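Local coordinates for protein probable fumarate reductase Ifc3 (Shewanella frigidimarina, PDB 1QO8) that reduces fumarate to succinate as an essentially unidirectional periplasmic flavocytochrome, using one FAD and four covalently bound c-type hemes per subunit, at residues Thr459-Val467 against Arg477-Thr485; Ile354-Lys365 against Lys493-Gly504. One frame throughout, in Å; residues are numbered along the deposited sequence.

Contact 1: Thr459-Val467 against Arg477-Thr485; sequences TVSDYNGYV and RADMPLNMT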
loop_
_atom_site.group_PDB
_atom_site.type_symbol
_atom_site.label_atom_id
_atom_site.label_comp_id
_atom_site.label_asym_id
_atom_site.label_seq_id
_atom_site.Cartn_x
_atom_site.Cartn_y
_atom_site.Cartn_z
ATOM N N THR A 459 -15.554 -24.063 33.015
ATOM C CA THR A 459 -16.232 -22.968 32.333
ATOM C C THR A 459 -17.760 -23.105 32.381
ATOM O O THR A 459 -18.413 -22.109 32.588
ATOM C CB THR A 459 -15.788 -22.900 30.844
ATOM O OG1 THR A 459 -14.396 -22.563 30.935
ATOM C CG2 THR A 459 -16.633 -21.896 30.098
ATOM N N VAL A 460 -18.277 -24.259 32.044
ATOM C CA VAL A 460 -19.698 -24.537 32.137
ATOM C C VAL A 460 -20.296 -24.368 33.534
ATOM O O VAL A 460 -21.373 -23.720 33.595
ATOM C CB VAL A 460 -19.932 -25.962 31.606
ATOM C CG1 VAL A 460 -21.428 -26.263 31.735
ATOM C CG2 VAL A 460 -19.549 -26.056 30.121
ATOM N N SER A 461 -19.674 -24.857 34.619
ATOM C CA SER A 461 -20.302 -24.462 35.936
ATOM C C SER A 461 -20.109 -23.015 36.271
ATOM O O SER A 461 -21.069 -22.328 36.706
ATOM C CB SER A 461 -19.838 -25.382 37.077
ATOM O OG SER A 461 -18.607 -24.966 37.638
ATOM N N ASP A 462 -18.934 -22.398 35.992
ATOM C CA ASP A 462 -18.912 -20.942 36.264
ATOM C C ASP A 462 -19.996 -20.307 35.447
ATOM O O ASP A 462 -20.686 -19.448 35.970
ATOM C CB ASP A 462 -17.589 -20.309 35.824
ATOM C CG ASP A 462 -16.420 -20.691 36.720
ATOM O OD1 ASP A 462 -16.722 -21.331 37.764
ATOM O OD2 ASP A 462 -15.270 -20.348 36.350
ATOM N N TYR A 463 -20.010 -20.588 34.086
ATOM C CA TYR A 463 -20.948 -19.723 33.332
ATOM C C TYR A 463 -22.392 -20.051 33.759
ATOM O O TYR A 463 -23.208 -19.139 33.709
ATOM C CB TYR A 463 -20.797 -20.021 31.820
ATOM C CG TYR A 463 -21.616 -19.076 30.982
ATOM C CD1 TYR A 463 -21.125 -17.843 30.623
ATOM C CD2 TYR A 463 -22.850 -19.416 30.537
ATOM C CE1 TYR A 463 -21.812 -16.895 29.874
ATOM C CE2 TYR A 463 -23.599 -18.526 29.732
ATOM C CZ TYR A 463 -23.090 -17.320 29.454
ATOM O OH TYR A 463 -23.838 -16.498 28.636
ATOM N N ASN A 464 -22.780 -21.295 34.009
ATOM C CA ASN A 464 -24.146 -21.553 34.496
ATOM C C ASN A 464 -24.468 -20.784 35.792
ATOM O O ASN A 464 -25.568 -20.239 35.958
ATOM C CB ASN A 464 -24.369 -23.069 34.744
ATOM C CG ASN A 464 -24.338 -23.829 33.388
ATOM O OD1 ASN A 464 -24.496 -23.203 32.322
ATOM N ND2 ASN A 464 -24.106 -25.146 33.414
ATOM N N GLY A 465 -23.464 -20.589 36.661
ATOM C CA GLY A 465 -23.645 -19.768 37.872
ATOM C C GLY A 465 -23.770 -18.318 37.455
ATOM O O GLY A 465 -24.508 -17.589 38.115
ATOM N N TYR A 466 -23.088 -17.862 36.372
ATOM C CA TYR A 466 -23.312 -16.501 35.921
ATOM C C TYR A 466 -24.714 -16.398 35.345
ATOM O O TYR A 466 -25.262 -15.284 35.352
ATOM C CB TYR A 466 -22.300 -15.914 34.923
ATOM C CG TYR A 466 -20.844 -16.111 35.301
ATOM C CD1 TYR A 466 -20.510 -16.060 36.684
ATOM C CD2 TYR A 466 -19.830 -16.349 34.375
ATOM C CE1 TYR A 466 -19.229 -16.277 37.108
ATOM C CE2 TYR A 466 -18.523 -16.555 34.772
ATOM C CZ TYR A 466 -18.242 -16.501 36.156
ATOM O OH TYR A 466 -16.960 -16.727 36.593
ATOM N N VAL A 467 -25.289 -17.540 34.829
ATOM C CA VAL A 467 -26.637 -17.218 34.333
ATOM C C VAL A 467 -27.593 -17.225 35.574
ATOM O O VAL A 467 -28.513 -16.429 35.505
ATOM C CB VAL A 467 -27.117 -17.851 33.075
ATOM C CG1 VAL A 467 -26.068 -18.636 32.201
ATOM C CG2 VAL A 467 -28.450 -18.553 33.115
ATOM N N ARG A 477 -20.257 -10.003 30.681
ATOM C CA ARG A 477 -21.373 -10.040 29.674
ATOM C C ARG A 477 -22.651 -9.547 30.345
ATOM O O ARG A 477 -22.966 -10.195 31.351
ATOM C CB ARG A 477 -21.526 -11.533 29.353
ATOM C CG ARG A 477 -22.591 -11.755 28.260
ATOM C CD ARG A 477 -22.560 -13.299 27.980
ATOM N NE ARG A 477 -23.616 -13.454 26.956
ATOM C CZ ARG A 477 -23.655 -14.379 25.995
ATOM N NH1 ARG A 477 -22.701 -15.333 25.935
ATOM N NH2 ARG A 477 -24.690 -14.310 25.148
ATOM N N ALA A 478 -23.422 -8.600 29.900
ATOM C CA ALA A 478 -24.607 -8.086 30.545
ATOM C C ALA A 478 -25.863 -8.959 30.440
ATOM O O ALA A 478 -26.839 -8.836 31.225
ATOM C CB ALA A 478 -24.958 -6.719 29.887
ATOM N N ASP A 479 -25.889 -9.810 29.403
ATOM C CA ASP A 479 -27.138 -10.543 29.124
ATOM C C ASP A 479 -26.748 -11.970 28.829
ATOM O O ASP A 479 -26.042 -12.307 27.837
ATOM C CB ASP A 479 -27.953 -9.830 28.034
ATOM C CG ASP A 479 -28.936 -10.857 27.427
ATOM O OD1 ASP A 479 -29.624 -11.633 28.153
ATOM O OD2 ASP A 479 -29.043 -10.915 26.176
ATOM N N MET A 480 -27.164 -12.881 29.728
ATOM C CA MET A 480 -26.919 -14.294 29.675
ATOM C C MET A 480 -28.184 -15.155 29.629
ATOM O O MET A 480 -28.748 -15.663 30.584
ATOM C CB MET A 480 -25.929 -14.734 30.750
ATOM C CG MET A 480 -24.699 -13.736 30.832
ATOM S SD MET A 480 -23.754 -14.310 32.246
ATOM C CE MET A 480 -24.346 -12.957 33.335
ATOM N N PRO A 481 -28.628 -15.500 28.378
ATOM C CA PRO A 481 -30.018 -15.922 28.245
ATOM C C PRO A 481 -30.054 -17.403 28.390
ATOM O O PRO A 481 -31.171 -17.880 28.546
ATOM C CB PRO A 481 -30.625 -15.404 26.990
ATOM C CG PRO A 481 -29.484 -14.672 26.324
ATOM C CD PRO A 481 -28.303 -14.541 27.233
ATOM N N LEU A 482 -29.003 -18.167 28.476
ATOM C CA LEU A 482 -29.233 -19.612 28.441
ATOM C C LEU A 482 -27.969 -20.089 29.084
ATOM O O LEU A 482 -26.911 -19.563 28.780
ATOM C CB LEU A 482 -29.161 -20.136 26.933
ATOM C CG LEU A 482 -30.324 -19.848 25.991
ATOM C CD1 LEU A 482 -30.210 -20.465 24.534
ATOM C CD2 LEU A 482 -31.633 -20.402 26.579
ATOM N N ASN A 483 -28.030 -21.149 29.811
ATOM C CA ASN A 483 -26.939 -21.874 30.372
ATOM C C ASN A 483 -26.715 -23.098 29.482
ATOM O O ASN A 483 -27.413 -23.255 28.481
ATOM C CB ASN A 483 -27.562 -22.417 31.693
ATOM C CG ASN A 483 -28.707 -23.303 31.159
ATOM O OD1 ASN A 483 -29.570 -22.831 30.394
ATOM N ND2 ASN A 483 -28.936 -24.539 31.375
ATOM N N MET A 484 -25.890 -23.996 29.914
ATOM C CA MET A 484 -25.492 -25.193 29.205
ATOM C C MET A 484 -25.738 -26.339 30.195
ATOM O O MET A 484 -24.859 -26.698 30.988
ATOM C CB MET A 484 -24.020 -25.053 28.770
ATOM C CG MET A 484 -23.890 -24.047 27.607
ATOM S SD MET A 484 -22.185 -23.879 26.989
ATOM C CE MET A 484 -21.958 -25.518 26.380
ATOM N N THR A 485 -26.941 -26.874 30.151
ATOM C CA THR A 485 -27.370 -27.975 31.003
ATOM C C THR A 485 -28.176 -28.974 30.207
ATOM O O THR A 485 -28.403 -30.054 30.778
ATOM C CB THR A 485 -28.378 -27.443 32.079
ATOM O OG1 THR A 485 -29.358 -26.682 31.367
ATOM C CG2 THR A 485 -27.731 -26.531 33.092
HETATM O O HOH W 1 -26.044 -17.490 27.572
HETATM O O HOH W 2 -28.993 -14.245 33.201
#
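Met480 lies along the side of helix 453-469 with its sulfur against Tyr466 CB, 3.4 Å from SD, and set obliquely to the Tyr463 ring, a Met-aromatic contact with SD 4.6 Å from the ring centroid. This is helix-on-loop packing within the flavoprotein part of the chain: the irregular segment 477-485, on its way to strand 489-505, runs back beside the helix it follows. Val467 CB adds to the apolar patch against Met480 CB, and two helical turns back the Val460 side chain crosses that of Met484 at about a right angle, CG1 4.1 Å from CB. Farther out, Asn464, with CG anti to its carbonyl carbon (chi1 -67°), grips the backbone of Met484 twice: OD1 accepts from Met484 N at 2.9 Å, the donor tilted from the carbonyl plane, while ND2 donates to Met484 O at 3.0 Å from above that carbonyl's plane. Replacing Asn464 by a leucine would probably leave both the N-H and the C=O of Met484 without their mates on the helix. At the polar edge the hydroxyl of Tyr463 sits over one face of the Arg477 guanidinium, whose NH1 donates to Ala380 O. Water 1 accepts from Tyr463 OH at 2.6 Å and donates to Leu482 O.

Contact 2: Ile354-Lys365 against Lys493-Gly504; sequences IDWVQAHPTVGK and KVAPGIHHTMGG. With FAD (flavin-adenine dinucleotide), chain G.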
loop_
_atom_site.group_PDB
_atom_site.type_symbol
_atom_site.label_atom_id
_atom_site.label_comp_id
_atom_site.label_asym_id
_atom_site.label_seq_id
_atom_site.Cartn_x
_atom_site.Cartn_y
_atom_site.Cartn_z
ATOM N N ILE A 354 -5.411 1.464 -0.865
ATOM C CA ILE A 354 -5.094 0.122 -1.376
ATOM C C ILE A 354 -5.067 -0.908 -0.257
ATOM O O ILE A 354 -5.433 -2.102 -0.334
ATOM C CB ILE A 354 -3.768 0.139 -2.135
ATOM C CG1 ILE A 354 -3.382 -1.200 -2.761
ATOM C CG2 ILE A 354 -2.642 0.614 -1.207
ATOM C CD1 ILE A 354 -4.343 -1.679 -3.865
ATOM N N ASP A 355 -4.689 -0.428 0.935
ATOM C CA ASP A 355 -4.383 -1.347 2.039
ATOM C C ASP A 355 -5.597 -1.582 2.954
ATOM O O ASP A 355 -5.421 -2.332 3.925
ATOM C CB ASP A 355 -3.156 -0.889 2.806
ATOM C CG ASP A 355 -3.115 0.494 3.406
ATOM O OD1 ASP A 355 -3.762 1.401 2.853
ATOM O OD2 ASP A 355 -2.442 0.653 4.442
ATOM N N TRP A 356 -6.790 -1.179 2.618
ATOM C CA TRP A 356 -7.943 -1.190 3.541
ATOM C C TRP A 356 -8.706 -2.525 3.391
ATOM O O TRP A 356 -9.142 -2.802 2.261
ATOM C CB TRP A 356 -8.863 0.052 3.425
ATOM C CG TRP A 356 -8.178 1.163 4.185
ATOM C CD1 TRP A 356 -7.318 2.099 3.681
ATOM C CD2 TRP A 356 -8.251 1.412 5.586
ATOM N NE1 TRP A 356 -6.842 2.930 4.671
ATOM C CE2 TRP A 356 -7.393 2.509 5.853
ATOM C CE3 TRP A 356 -8.920 0.779 6.633
ATOM C CZ2 TRP A 356 -7.203 2.995 7.152
ATOM C CZ3 TRP A 356 -8.706 1.251 7.923
ATOM C CH2 TRP A 356 -7.901 2.378 8.154
ATOM N N VAL A 357 -8.566 -3.382 4.393
ATOM C CA VAL A 357 -9.098 -4.739 4.410
ATOM C C VAL A 357 -10.098 -4.944 5.578
ATOM O O VAL A 357 -9.967 -4.551 6.754
ATOM C CB VAL A 357 -7.967 -5.772 4.492
ATOM C CG1 VAL A 357 -8.458 -7.228 4.500
ATOM C CG2 VAL A 357 -6.963 -5.517 3.341
ATOM N N GLN A 358 -11.292 -5.369 5.124
ATOM C CA GLN A 358 -12.408 -5.635 6.056
ATOM C C GLN A 358 -12.404 -7.126 6.361
ATOM O O GLN A 358 -12.230 -7.991 5.490
ATOM C CB GLN A 358 -13.742 -5.185 5.565
ATOM C CG GLN A 358 -14.936 -5.682 6.432
ATOM C CD GLN A 358 -16.143 -5.328 5.591
ATOM O OE1 GLN A 358 -16.490 -6.046 4.669
ATOM N NE2 GLN A 358 -16.730 -4.183 5.897
ATOM N N ALA A 359 -12.632 -7.344 7.663
ATOM C CA ALA A 359 -12.702 -8.742 8.121
ATOM C C ALA A 359 -14.008 -9.057 8.831
ATOM O O ALA A 359 -14.617 -8.160 9.363
ATOM C CB ALA A 359 -11.614 -8.969 9.177
ATOM N N HIS A 360 -14.199 -10.316 9.189
ATOM C CA HIS A 360 -15.403 -10.705 9.937
ATOM C C HIS A 360 -14.862 -11.456 11.126
ATOM O O HIS A 360 -13.986 -12.280 11.009
ATOM C CB HIS A 360 -16.345 -11.511 9.029
ATOM C CG HIS A 360 -17.548 -11.992 9.779
ATOM N ND1 HIS A 360 -18.808 -11.488 9.613
ATOM C CD2 HIS A 360 -17.668 -12.980 10.705
ATOM C CE1 HIS A 360 -19.660 -12.104 10.423
ATOM N NE2 HIS A 360 -18.983 -13.036 11.023
ATOM N N PRO A 361 -15.357 -11.172 12.330
ATOM C CA PRO A 361 -14.912 -11.821 13.514
ATOM C C PRO A 361 -14.966 -13.291 13.681
ATOM O O PRO A 361 -14.138 -13.856 14.399
ATOM C CB PRO A 361 -15.623 -11.081 14.678
ATOM C CG PRO A 361 -16.708 -10.348 14.022
ATOM C CD PRO A 361 -16.491 -10.202 12.521
ATOM N N THR A 362 -15.950 -14.087 13.302
ATOM C CA THR A 362 -16.057 -15.481 13.581
ATOM C C THR A 362 -16.522 -16.182 12.284
ATOM O O THR A 362 -17.725 -16.293 11.925
ATOM C CB THR A 362 -17.175 -15.666 14.699
ATOM O OG1 THR A 362 -18.345 -15.025 14.206
ATOM C CG2 THR A 362 -16.724 -15.036 16.009
ATOM N N VAL A 363 -15.534 -16.431 11.401
ATOM C CA VAL A 363 -15.734 -17.271 10.186
ATOM C C VAL A 363 -15.414 -18.704 10.538
ATOM O O VAL A 363 -14.434 -18.915 11.285
ATOM C CB VAL A 363 -14.710 -16.804 9.076
ATOM C CG1 VAL A 363 -14.802 -17.585 7.813
ATOM C CG2 VAL A 363 -15.067 -15.341 8.723
ATOM N N GLY A 364 -16.134 -19.698 9.977
ATOM C CA GLY A 364 -15.750 -21.062 10.361
ATOM C C GLY A 364 -14.331 -21.397 10.022
ATOM O O GLY A 364 -13.854 -20.978 8.968
ATOM N N LYS A 365 -13.589 -22.168 10.785
ATOM C CA LYS A 365 -12.191 -22.400 10.524
ATOM C C LYS A 365 -12.041 -23.600 9.573
ATOM O O LYS A 365 -11.166 -23.651 8.691
ATOM C CB LYS A 365 -11.368 -22.483 11.805
ATOM C CG LYS A 365 -9.993 -21.813 11.648
ATOM C CD LYS A 365 -8.856 -22.497 12.393
ATOM C CE LYS A 365 -7.499 -22.143 11.786
ATOM N NZ LYS A 365 -7.263 -20.666 11.656
ATOM N N LYS A 493 -15.978 -24.373 15.223
ATOM C CA LYS A 493 -14.643 -23.760 15.292
ATOM C C LYS A 493 -14.540 -22.498 14.464
ATOM O O LYS A 493 -15.003 -22.503 13.323
ATOM C CB LYS A 493 -13.613 -24.807 14.865
ATOM C CG LYS A 493 -12.149 -24.376 15.057
ATOM C CD LYS A 493 -11.372 -25.654 14.628
ATOM C CE LYS A 493 -9.944 -25.721 15.007
ATOM N NZ LYS A 493 -9.363 -27.041 14.459
ATOM N N VAL A 494 -14.160 -21.338 15.053
ATOM C CA VAL A 494 -14.153 -20.073 14.286
ATOM C C VAL A 494 -12.898 -19.265 14.439
ATOM O O VAL A 494 -12.073 -19.521 15.296
ATOM C CB VAL A 494 -15.320 -19.171 14.706
ATOM C CG1 VAL A 494 -16.628 -19.964 14.607
ATOM C CG2 VAL A 494 -15.126 -18.699 16.179
ATOM N N ALA A 495 -12.664 -18.284 13.592
ATOM C CA ALA A 495 -11.562 -17.367 13.591
ATOM C C ALA A 495 -11.960 -16.192 12.732
ATOM O O ALA A 495 -12.839 -16.242 11.870
ATOM C CB ALA A 495 -10.305 -18.103 13.113
ATOM N N PRO A 496 -11.483 -14.990 13.088
ATOM C CA PRO A 496 -11.783 -13.861 12.229
ATOM C C PRO A 496 -11.277 -14.178 10.805
ATOM O O PRO A 496 -10.304 -14.867 10.627
ATOM C CB PRO A 496 -11.007 -12.697 12.837
ATOM C CG PRO A 496 -10.369 -13.207 14.055
ATOM C CD PRO A 496 -10.429 -14.757 14.063
ATOM N N GLY A 497 -12.028 -13.672 9.806
ATOM C CA GLY A 497 -11.675 -14.001 8.433
ATOM C C GLY A 497 -11.609 -12.680 7.620
ATOM O O GLY A 497 -12.506 -11.855 7.751
ATOM N N ILE A 498 -10.619 -12.661 6.729
ATOM C CA ILE A 498 -10.653 -11.640 5.673
ATOM C C ILE A 498 -11.899 -11.840 4.872
ATOM O O ILE A 498 -12.294 -12.938 4.453
ATOM C CB ILE A 498 -9.323 -11.688 4.825
ATOM C CG1 ILE A 498 -8.271 -11.192 5.891
ATOM C CG2 ILE A 498 -9.391 -10.619 3.755
ATOM C CD1 ILE A 498 -6.919 -11.766 5.634
ATOM N N HIS A 499 -12.609 -10.807 4.542
ATOM C CA HIS A 499 -13.876 -10.823 3.903
ATOM C C HIS A 499 -13.912 -9.885 2.743
ATOM O O HIS A 499 -14.580 -10.319 1.793
ATOM C CB HIS A 499 -14.934 -10.350 5.011
ATOM C CG HIS A 499 -16.317 -10.432 4.444
ATOM N ND1 HIS A 499 -16.848 -11.694 4.234
ATOM C CD2 HIS A 499 -17.253 -9.547 4.076
ATOM C CE1 HIS A 499 -18.095 -11.575 3.716
ATOM N NE2 HIS A 499 -18.318 -10.292 3.564
ATOM N N HIS A 500 -13.323 -8.696 2.734
ATOM C CA HIS A 500 -13.625 -7.876 1.538
ATOM C C HIS A 500 -12.405 -6.951 1.499
ATOM O O HIS A 500 -11.995 -6.445 2.545
ATOM C CB HIS A 500 -14.888 -7.075 1.646
ATOM C CG HIS A 500 -15.210 -6.228 0.428
ATOM N ND1 HIS A 500 -15.914 -6.681 -0.615
ATOM C CD2 HIS A 500 -14.833 -4.907 0.148
ATOM C CE1 HIS A 500 -16.089 -5.697 -1.534
ATOM N NE2 HIS A 500 -15.398 -4.651 -1.128
ATOM N N THR A 501 -11.817 -6.686 0.328
ATOM C CA THR A 501 -10.796 -5.649 0.275
ATOM C C THR A 501 -11.298 -4.400 -0.398
ATOM O O THR A 501 -11.389 -4.381 -1.619
ATOM C CB THR A 501 -9.543 -6.200 -0.478
ATOM O OG1 THR A 501 -9.917 -6.672 -1.777
ATOM C CG2 THR A 501 -9.060 -7.409 0.270
ATOM N N MET A 502 -11.678 -3.376 0.357
ATOM C CA MET A 502 -12.180 -2.139 -0.145
ATOM C C MET A 502 -11.133 -1.443 -1.026
ATOM O O MET A 502 -11.603 -0.699 -1.908
ATOM C CB MET A 502 -12.432 -1.040 0.963
ATOM C CG MET A 502 -13.635 -1.322 1.915
ATOM S SD MET A 502 -13.564 -2.708 3.058
ATOM C CE MET A 502 -12.305 -2.252 4.248
ATOM N N GLY A 503 -9.844 -1.553 -0.761
ATOM C CA GLY A 503 -8.919 -0.822 -1.583
ATOM C C GLY A 503 -8.736 -1.539 -2.934
ATOM O O GLY A 503 -9.117 -2.733 -3.065
ATOM N N GLY A 504 -8.208 -0.819 -3.900
ATOM C CA GLY A 504 -7.916 -1.496 -5.180
ATOM C C GLY A 504 -7.390 -0.425 -6.163
ATOM O O GLY A 504 -6.917 0.620 -5.755
HETATM P PA FAD G . -15.853 -11.610 -7.924
HETATM O O1A FAD G . -17.294 -12.008 -7.838
HETATM O O2A FAD G . -14.930 -12.149 -7.090
HETATM O O5B FAD G . -15.417 -12.320 -9.256
HETATM C C5B FAD G . -14.101 -12.084 -9.907
HETATM C C4B FAD G . -13.943 -13.158 -11.096
HETATM O O4B FAD G . -12.589 -12.825 -11.678
HETATM C C3B FAD G . -13.737 -14.603 -10.532
HETATM O O3B FAD G . -14.612 -15.581 -10.871
HETATM C C2B FAD G . -12.186 -14.851 -10.606
HETATM O O2B FAD G . -11.796 -16.230 -10.821
HETATM C C1B FAD G . -11.891 -14.120 -11.863
HETATM N N9A FAD G . -10.488 -13.702 -11.973
HETATM C C8A FAD G . -9.644 -13.264 -10.984
HETATM N N7A FAD G . -8.424 -13.089 -11.414
HETATM C C5A FAD G . -8.447 -13.423 -12.765
HETATM C C6A FAD G . -7.407 -13.526 -13.784
HETATM N N6A FAD G . -6.152 -13.235 -13.580
HETATM N N1A FAD G . -7.861 -13.879 -15.013
HETATM C C2A FAD G . -9.155 -14.276 -15.262
HETATM N N3A FAD G . -10.172 -14.231 -14.372
HETATM C C4A FAD G . -9.732 -13.824 -13.150
HETATM N N1 FAD G . -21.502 -7.760 -0.621
HETATM C C2 FAD G . -22.686 -7.212 -0.675
HETATM O O2 FAD G . -22.966 -6.110 -1.016
HETATM N N3 FAD G . -23.872 -7.919 -0.311
HETATM C C4 FAD G . -23.682 -9.236 0.093
HETATM O O4 FAD G . -24.626 -9.876 0.460
HETATM C C4X FAD G . -22.338 -9.800 0.204
HETATM N N5 FAD G . -22.167 -11.051 0.659
HETATM C C5X FAD G . -20.937 -11.616 0.692
HETATM C C6 FAD G . -20.832 -12.932 1.162
HETATM C C7 FAD G . -19.599 -13.537 1.201
HETATM C C7M FAD G . -19.402 -14.938 1.686
HETATM C C8 FAD G . -18.458 -12.804 0.713
HETATM C C8M FAD G . -17.120 -13.478 0.682
HETATM C C9 FAD G . -18.564 -11.527 0.223
HETATM C C9A FAD G . -19.784 -10.895 0.192
HETATM N N10 FAD G . -20.012 -9.579 -0.255
HETATM C C10 FAD G . -21.231 -9.018 -0.261
HETATM C "C1'" FAD G . -18.988 -8.902 -1.112
HETATM C "C2'" FAD G . -19.421 -8.980 -2.615
HETATM O "O2'" FAD G . -19.947 -10.348 -2.687
HETATM C "C3'" FAD G . -18.099 -9.038 -3.419
HETATM O "O3'" FAD G . -17.312 -7.864 -3.185
HETATM C "C4'" FAD G . -18.477 -8.759 -4.913
HETATM O "O4'" FAD G . -19.259 -9.932 -5.292
HETATM C "C5'" FAD G . -17.127 -8.817 -5.713
HETATM O "O5'" FAD G . -17.607 -8.949 -7.194
HETATM P P FAD G . -16.627 -8.897 -8.381
HETATM O O1P FAD G . -17.510 -9.013 -9.601
HETATM O O2P FAD G . -15.873 -7.750 -8.139
HETATM O O3P FAD G . -15.732 -10.008 -8.123
#
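Gln358 meets two consecutive histidines, His499 and His500, in a classic beta bulge: its carbonyl O accepts from both of their backbone N-H groups, each at 3.0 Å, and its own N donates to His500 O almost straight down the C=O direction (174°). From there its side chain can be followed outward. CB packs on Met502, with SD and CE both at 3.5 Å. CG stands opposite the backbone N (chi1 170°) and the chain stays extended, carrying the amide out beside the His499 ring. OE1 comes to the edge of that ring, in its plane, 3.6 Å from CD2, and equally near His500 CB; NE2 turns to Asn538 OD1 and Arg539 O, so the amide is tied to a segment with a probable succinate-binding arginine. The bulge places both imidazoles at the cofactor. His499 CE1 lies 3.3 Å from FAD C8 on the isoalloxazine, its ND1 hydrogen-bonded to Ser331 OG, while His500 presents its ring edge to the ribityl O3'. His499 probably contacts fumarate and succinate, and His360 probably succinate. Beyond the bulge, paired bonds join His360 with Gly497; the chain then turns a corner at Pro361, and Val363 pairs with Ala495 after a second register shift. Gly497 leaves room for Val363 CG2, 3.7 Å from its CA. The two strands run antiparallel in a mixed sheet, with helix 315-321 against Val357 and Ile498, helix 397-405 against Pro361 and Pro496, and strand 412-417 beside Val494.

Both contacts belong to the same flavoprotein region, and the chain connects them: the loop 477-485 of contact 1 leads, after a few residues, into strand 489-505, which contact 2 pairs with 354-365. In sequence, contact 1 is nested inside the long excursion that contact 2 closes. They do not touch; their centres are 30 Å apart and their nearest atoms about 12 Å. Contact 2 lies near the middle of the chain, about 12 Å from its centre, with the side chain of His499 about 8 Å from a heme. Contact 1 is peripheral, 36 Å from that centre, yet the side chain of Arg477 comes within about 10 Å of that of Glu373, a probable substrate-binding residue.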